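Ketol-acid reductoisomerase (NAD(+)) (uncultured archaeon GZfos26G2, PDB 4XDY) catalyses the magnesium-dependent alkyl migration and NADH-dependent reduction of (S)-2-acetolactate to (R)-2,3-dihydroxy-isovalerate in branched-chain amino-acid biosynthesis. Local coordinates at residues 71-84 with 97-111. Residues are numbered along the deposited sequence; the frame is centred on the assembly and turned at random. Where two conformers were deposited one is given.
Sequences IDKAAEKGDVVHIL and QIKPQLKAGKALCFS. With NAI (1,4-dihydronicotinamide adenine dinucleotide), chain E.
Strands 80-83 and 107-110 pair in parallel in the N-terminal Rossmann domain, as the two strands of a beta-alpha-beta unit whose crossover is helix 90-98. Four backbone bonds join them, from Ala107 N to Asp79 O (3.0 Å) through to Ile83 N on Cys109 O. On the helix side, Ile83 and Ile98 meet tip to tip, CD1 to CD1 at 3.9 Å. Leu108 CD1 comes to 3.6 Å from Ile83 CD1. Ile71 CG2 packs on Ile98 CG1, which brings helix 71-77 against the crossover segment at Ile98. Gln97 NE2 donates to two waters, one of which also takes the backbone N-H of Ile71 and the other that of Asp72. At the other end of helix 71-77, the Lys106 chain runs out straight and bends at its last torsion (chi4 -64°). This bend turns Lys106 NZ onto Gly78 O (2.7 Å) and Glu76 O (3.0 Å), with a weak third bond to Ala75 O. The ammonium charge probably suits the carbonyl groups that end the helix. On the other sheet face, Cys109 SG lies obliquely by the His82 ring. Beyond the strand ends the pair borders the cofactor: one water joins Ile83 O, Ser111 N and, at 2.7 Å, O3D of the nicotinamide ribose of NAI.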
# COMPACT_ATOMS: atom_id res chain seq x y z
N ILE A 71 24.11 -17.32 21.86
CA ILE A 71 24.81 -16.55 20.82
C ILE A 71 26.30 -16.89 20.75
O ILE A 71 26.85 -17.05 19.63
CB ILE A 71 24.56 -15.01 20.99
CG1 ILE A 71 23.07 -14.73 20.76
CG2 ILE A 71 25.49 -14.19 20.10
CD1 ILE A 71 22.61 -13.32 21.06
N ASP A 72 26.99 -16.96 21.89
CA ASP A 72 28.41 -17.34 21.85
C ASP A 72 28.72 -18.69 21.16
O ASP A 72 29.63 -18.76 20.30
CB ASP A 72 29.07 -17.21 23.20
CG ASP A 72 28.56 -18.21 24.23
OD1 ASP A 72 27.58 -18.96 24.00
OD2 ASP A 72 29.21 -18.20 25.29
N LYS A 73 27.95 -19.71 21.45
CA LYS A 73 28.15 -21.03 20.78
C LYS A 73 27.73 -20.99 19.32
O LYS A 73 28.28 -21.67 18.49
CB LYS A 73 27.31 -22.16 21.43
CG LYS A 73 27.47 -22.42 22.93
CD LYS A 73 28.90 -22.26 23.36
CE LYS A 73 29.11 -22.82 24.77
NZ LYS A 73 30.57 -23.00 24.95
N ALA A 74 26.72 -20.21 19.00
CA ALA A 74 26.32 -20.06 17.62
C ALA A 74 27.39 -19.37 16.81
O ALA A 74 27.64 -19.75 15.66
CB ALA A 74 25.00 -19.29 17.54
N ALA A 75 28.05 -18.38 17.38
CA ALA A 75 29.07 -17.63 16.69
C ALA A 75 30.29 -18.53 16.41
O ALA A 75 30.96 -18.39 15.42
CB ALA A 75 29.54 -16.49 17.50
N GLU A 76 30.57 -19.40 17.36
CA GLU A 76 31.64 -20.40 17.22
C GLU A 76 31.38 -21.30 16.03
O GLU A 76 32.26 -21.53 15.22
CB GLU A 76 31.75 -21.23 18.54
CG GLU A 76 33.05 -22.01 18.66
CD GLU A 76 33.39 -22.41 20.09
OE1 GLU A 76 32.64 -22.10 21.07
OE2 GLU A 76 34.45 -23.04 20.22
N LYS A 77 30.16 -21.72 15.84
CA LYS A 77 29.83 -22.65 14.86
C LYS A 77 29.65 -22.02 13.45
O LYS A 77 29.75 -22.67 12.42
CB LYS A 77 28.56 -23.31 15.34
CG LYS A 77 28.07 -24.36 14.40
CD LYS A 77 27.28 -25.47 15.07
CE LYS A 77 26.82 -26.40 13.93
NZ LYS A 77 26.28 -27.68 14.43
N GLY A 78 29.29 -20.74 13.39
CA GLY A 78 28.98 -20.19 12.09
C GLY A 78 30.24 -19.79 11.32
O GLY A 78 31.13 -19.15 11.85
N ASP A 79 30.22 -20.10 10.03
CA ASP A 79 31.20 -19.52 9.11
C ASP A 79 30.80 -18.06 8.77
O ASP A 79 31.65 -17.23 8.49
CB ASP A 79 31.21 -20.34 7.83
CG ASP A 79 31.63 -21.78 8.09
OD1 ASP A 79 32.69 -21.91 8.68
OD2 ASP A 79 30.85 -22.72 7.83
N VAL A 80 29.48 -17.85 8.72
CA VAL A 80 28.88 -16.51 8.58
C VAL A 80 28.12 -16.23 9.87
O VAL A 80 27.32 -17.04 10.28
CB VAL A 80 27.94 -16.39 7.36
CG1 VAL A 80 27.41 -14.95 7.25
CG2 VAL A 80 28.69 -16.73 6.09
N VAL A 81 28.46 -15.12 10.52
CA VAL A 81 27.78 -14.73 11.76
C VAL A 81 26.88 -13.52 11.40
O VAL A 81 27.39 -12.46 11.13
CB VAL A 81 28.77 -14.35 12.84
CG1 VAL A 81 28.06 -13.83 14.09
CG2 VAL A 81 29.63 -15.57 13.24
N HIS A 82 25.60 -13.81 11.28
CA HIS A 82 24.69 -12.86 10.63
C HIS A 82 23.81 -12.24 11.72
O HIS A 82 22.97 -12.95 12.31
CB HIS A 82 23.88 -13.62 9.62
CG HIS A 82 22.93 -12.78 8.82
ND1 HIS A 82 23.10 -11.43 8.64
CD2 HIS A 82 21.85 -13.11 8.09
CE1 HIS A 82 22.16 -10.96 7.85
NE2 HIS A 82 21.38 -11.95 7.51
N ILE A 83 24.04 -10.96 11.96
CA ILE A 83 23.50 -10.24 13.13
C ILE A 83 22.13 -9.70 12.75
O ILE A 83 22.04 -8.74 11.99
CB ILE A 83 24.47 -9.20 13.64
CG1 ILE A 83 25.73 -9.90 14.21
CG2 ILE A 83 23.86 -8.41 14.81
CD1 ILE A 83 26.84 -8.99 14.59
N LEU A 84 21.09 -10.37 13.25
CA LEU A 84 19.69 -9.94 13.03
C LEU A 84 18.98 -9.66 14.38
O LEU A 84 17.82 -9.90 14.54
CB LEU A 84 18.94 -10.90 12.14
CG LEU A 84 19.44 -11.04 10.70
CD1 LEU A 84 18.70 -12.10 9.91
CD2 LEU A 84 19.40 -9.70 9.98
N GLN A 97 29.44 -11.27 23.44
CA GLN A 97 29.04 -12.62 23.10
C GLN A 97 29.56 -13.12 21.74
O GLN A 97 29.60 -14.33 21.51
CB GLN A 97 27.55 -12.83 23.16
CG GLN A 97 26.97 -12.47 24.51
CD GLN A 97 25.47 -12.64 24.54
OE1 GLN A 97 24.73 -11.66 24.88
NE2 GLN A 97 24.99 -13.77 24.17
N ILE A 98 29.95 -12.18 20.88
CA ILE A 98 30.26 -12.54 19.48
C ILE A 98 31.74 -12.34 19.20
O ILE A 98 32.41 -13.28 18.72
CB ILE A 98 29.43 -11.75 18.44
CG1 ILE A 98 27.96 -12.14 18.51
CG2 ILE A 98 30.02 -12.01 17.06
CD1 ILE A 98 26.97 -11.37 17.65
N LYS A 99 32.25 -11.16 19.51
CA LYS A 99 33.60 -10.77 19.20
C LYS A 99 34.62 -11.82 19.69
O LYS A 99 35.50 -12.20 18.92
CB LYS A 99 33.94 -9.41 19.75
CG LYS A 99 35.35 -8.94 19.37
CD LYS A 99 35.73 -7.66 20.08
CE LYS A 99 37.21 -7.60 20.25
NZ LYS A 99 37.60 -6.19 20.49
N PRO A 100 34.49 -12.35 20.92
CA PRO A 100 35.53 -13.36 21.32
C PRO A 100 35.53 -14.65 20.58
O PRO A 100 36.51 -15.39 20.66
CB PRO A 100 35.20 -13.62 22.79
CG PRO A 100 34.54 -12.32 23.26
CD PRO A 100 33.61 -12.02 22.06
N GLN A 101 34.46 -14.96 19.87
CA GLN A 101 34.36 -16.16 19.06
C GLN A 101 34.75 -15.93 17.60
O GLN A 101 34.69 -16.85 16.78
CB GLN A 101 32.96 -16.76 19.14
CG GLN A 101 32.37 -16.77 20.56
CD GLN A 101 33.35 -17.34 21.55
OE1 GLN A 101 33.96 -16.63 22.39
NE2 GLN A 101 33.59 -18.63 21.39
N LEU A 102 35.10 -14.69 17.25
CA LEU A 102 35.39 -14.40 15.82
C LEU A 102 36.75 -15.06 15.56
O LEU A 102 37.61 -15.15 16.45
CB LEU A 102 35.40 -12.92 15.53
CG LEU A 102 33.99 -12.30 15.41
CD1 LEU A 102 34.01 -10.88 14.84
CD2 LEU A 102 32.97 -13.12 14.59
N LYS A 103 36.90 -15.68 14.43
CA LYS A 103 38.21 -16.19 14.05
C LYS A 103 38.45 -15.58 12.68
O LYS A 103 37.50 -15.42 11.90
CB LYS A 103 38.16 -17.71 13.94
CG LYS A 103 38.02 -18.40 15.28
CD LYS A 103 39.36 -18.71 15.86
CE LYS A 103 39.94 -19.98 15.22
NZ LYS A 103 40.41 -20.91 16.28
N ALA A 104 39.71 -15.44 12.34
CA ALA A 104 40.08 -15.06 10.95
C ALA A 104 39.33 -15.76 9.92
O ALA A 104 39.19 -16.97 9.94
CB ALA A 104 41.59 -15.24 10.71
N GLY A 105 38.90 -14.99 8.94
CA GLY A 105 38.16 -15.48 7.79
C GLY A 105 36.74 -15.89 7.93
O GLY A 105 36.12 -16.30 6.93
N LYS A 106 36.19 -15.91 9.15
CA LYS A 106 34.72 -15.84 9.25
C LYS A 106 34.24 -14.54 8.54
O LYS A 106 35.03 -13.58 8.33
CB LYS A 106 34.29 -15.80 10.72
CG LYS A 106 34.14 -17.19 11.43
CD LYS A 106 33.79 -16.99 12.90
CE LYS A 106 34.11 -18.19 13.80
NZ LYS A 106 33.31 -19.38 13.43
N ALA A 107 32.94 -14.53 8.24
CA ALA A 107 32.29 -13.30 7.71
C ALA A 107 31.27 -12.83 8.77
O ALA A 107 30.50 -13.65 9.31
CB ALA A 107 31.60 -13.60 6.41
N LEU A 108 31.36 -11.58 9.12
CA LEU A 108 30.33 -10.86 9.94
C LEU A 108 29.39 -10.16 8.99
O LEU A 108 29.80 -9.31 8.18
CB LEU A 108 31.07 -9.87 10.79
CG LEU A 108 30.28 -9.20 11.96
CD1 LEU A 108 29.84 -10.20 13.03
CD2 LEU A 108 31.06 -8.04 12.56
N CYS A 109 28.10 -10.48 9.12
CA CYS A 109 27.09 -10.00 8.19
C CYS A 109 25.98 -9.27 8.98
O CYS A 109 25.77 -9.54 10.18
CB CYS A 109 26.54 -11.16 7.42
SG CYS A 109 25.48 -10.87 6.03
N PHE A 110 25.33 -8.36 8.28
CA PHE A 110 24.27 -7.47 8.85
C PHE A 110 23.18 -7.39 7.79
O PHE A 110 23.44 -7.65 6.58
CB PHE A 110 24.75 -6.09 9.11
CG PHE A 110 25.81 -6.01 10.18
CD1 PHE A 110 27.16 -6.23 9.85
CD2 PHE A 110 25.48 -5.77 11.47
CE1 PHE A 110 28.14 -6.13 10.81
CE2 PHE A 110 26.45 -5.68 12.46
CZ PHE A 110 27.78 -5.84 12.14
N SER A 111 21.99 -6.94 8.18
CA SER A 111 20.98 -6.58 7.20
C SER A 111 20.61 -5.11 7.23
O SER A 111 19.67 -4.73 6.55
CB SER A 111 19.75 -7.43 7.27
OG SER A 111 19.99 -8.76 6.78
PA NAI E . 13.93 -7.86 16.23
O1A NAI E . 13.58 -6.55 16.95
O2A NAI E . 12.86 -8.67 15.62
O5B NAI E . 14.91 -8.65 17.23
C5B NAI E . 15.35 -10.00 16.90
C4B NAI E . 15.33 -10.85 18.21
O4B NAI E . 16.36 -10.29 19.03
C3B NAI E . 14.06 -10.82 19.09
O3B NAI E . 13.09 -11.67 18.48
C2B NAI E . 14.59 -11.26 20.44
O2B NAI E . 14.53 -12.69 20.50
C1B NAI E . 16.06 -10.77 20.37
N9A NAI E . 16.29 -9.67 21.29
C8A NAI E . 15.43 -8.57 21.41
N7A NAI E . 15.91 -7.75 22.34
C5A NAI E . 17.03 -8.34 22.84
C6A NAI E . 17.99 -8.00 23.88
N6A NAI E . 17.87 -6.88 24.61
N1A NAI E . 19.06 -8.81 24.10
C2A NAI E . 19.20 -9.96 23.40
N3A NAI E . 18.39 -10.35 22.44
C4A NAI E . 17.28 -9.59 22.13
O3 NAI E . 15.04 -7.44 15.03
PN NAI E . 14.59 -7.07 13.47
O1N NAI E . 13.54 -5.97 13.48
O2N NAI E . 14.29 -8.35 12.82
O5D NAI E . 15.94 -6.34 13.08
C5D NAI E . 17.12 -7.16 12.77
C4D NAI E . 18.12 -6.39 11.84
O4D NAI E . 17.43 -6.37 10.57
C3D NAI E . 18.36 -4.94 12.18
O3D NAI E . 19.70 -4.57 11.82
C2D NAI E . 17.36 -4.13 11.32
O2D NAI E . 17.70 -2.77 11.06
C1D NAI E . 17.34 -4.98 10.07
N1N NAI E . 16.17 -4.93 9.19
C2N NAI E . 14.96 -5.19 9.71
C3N NAI E . 13.85 -5.18 8.93
C7N NAI E . 12.60 -5.56 9.50
O7N NAI E . 12.27 -5.54 10.73
N7N NAI E . 11.82 -6.19 8.66
C4N NAI E . 14.01 -4.90 7.52
C5N NAI E . 15.34 -4.85 7.00
C6N NAI E . 16.38 -4.84 7.88
O HOH W 1 22.86 -15.51 24.03
O HOH W 2 26.31 -16.16 24.52
O HOH W 3 21.68 -6.21 10.87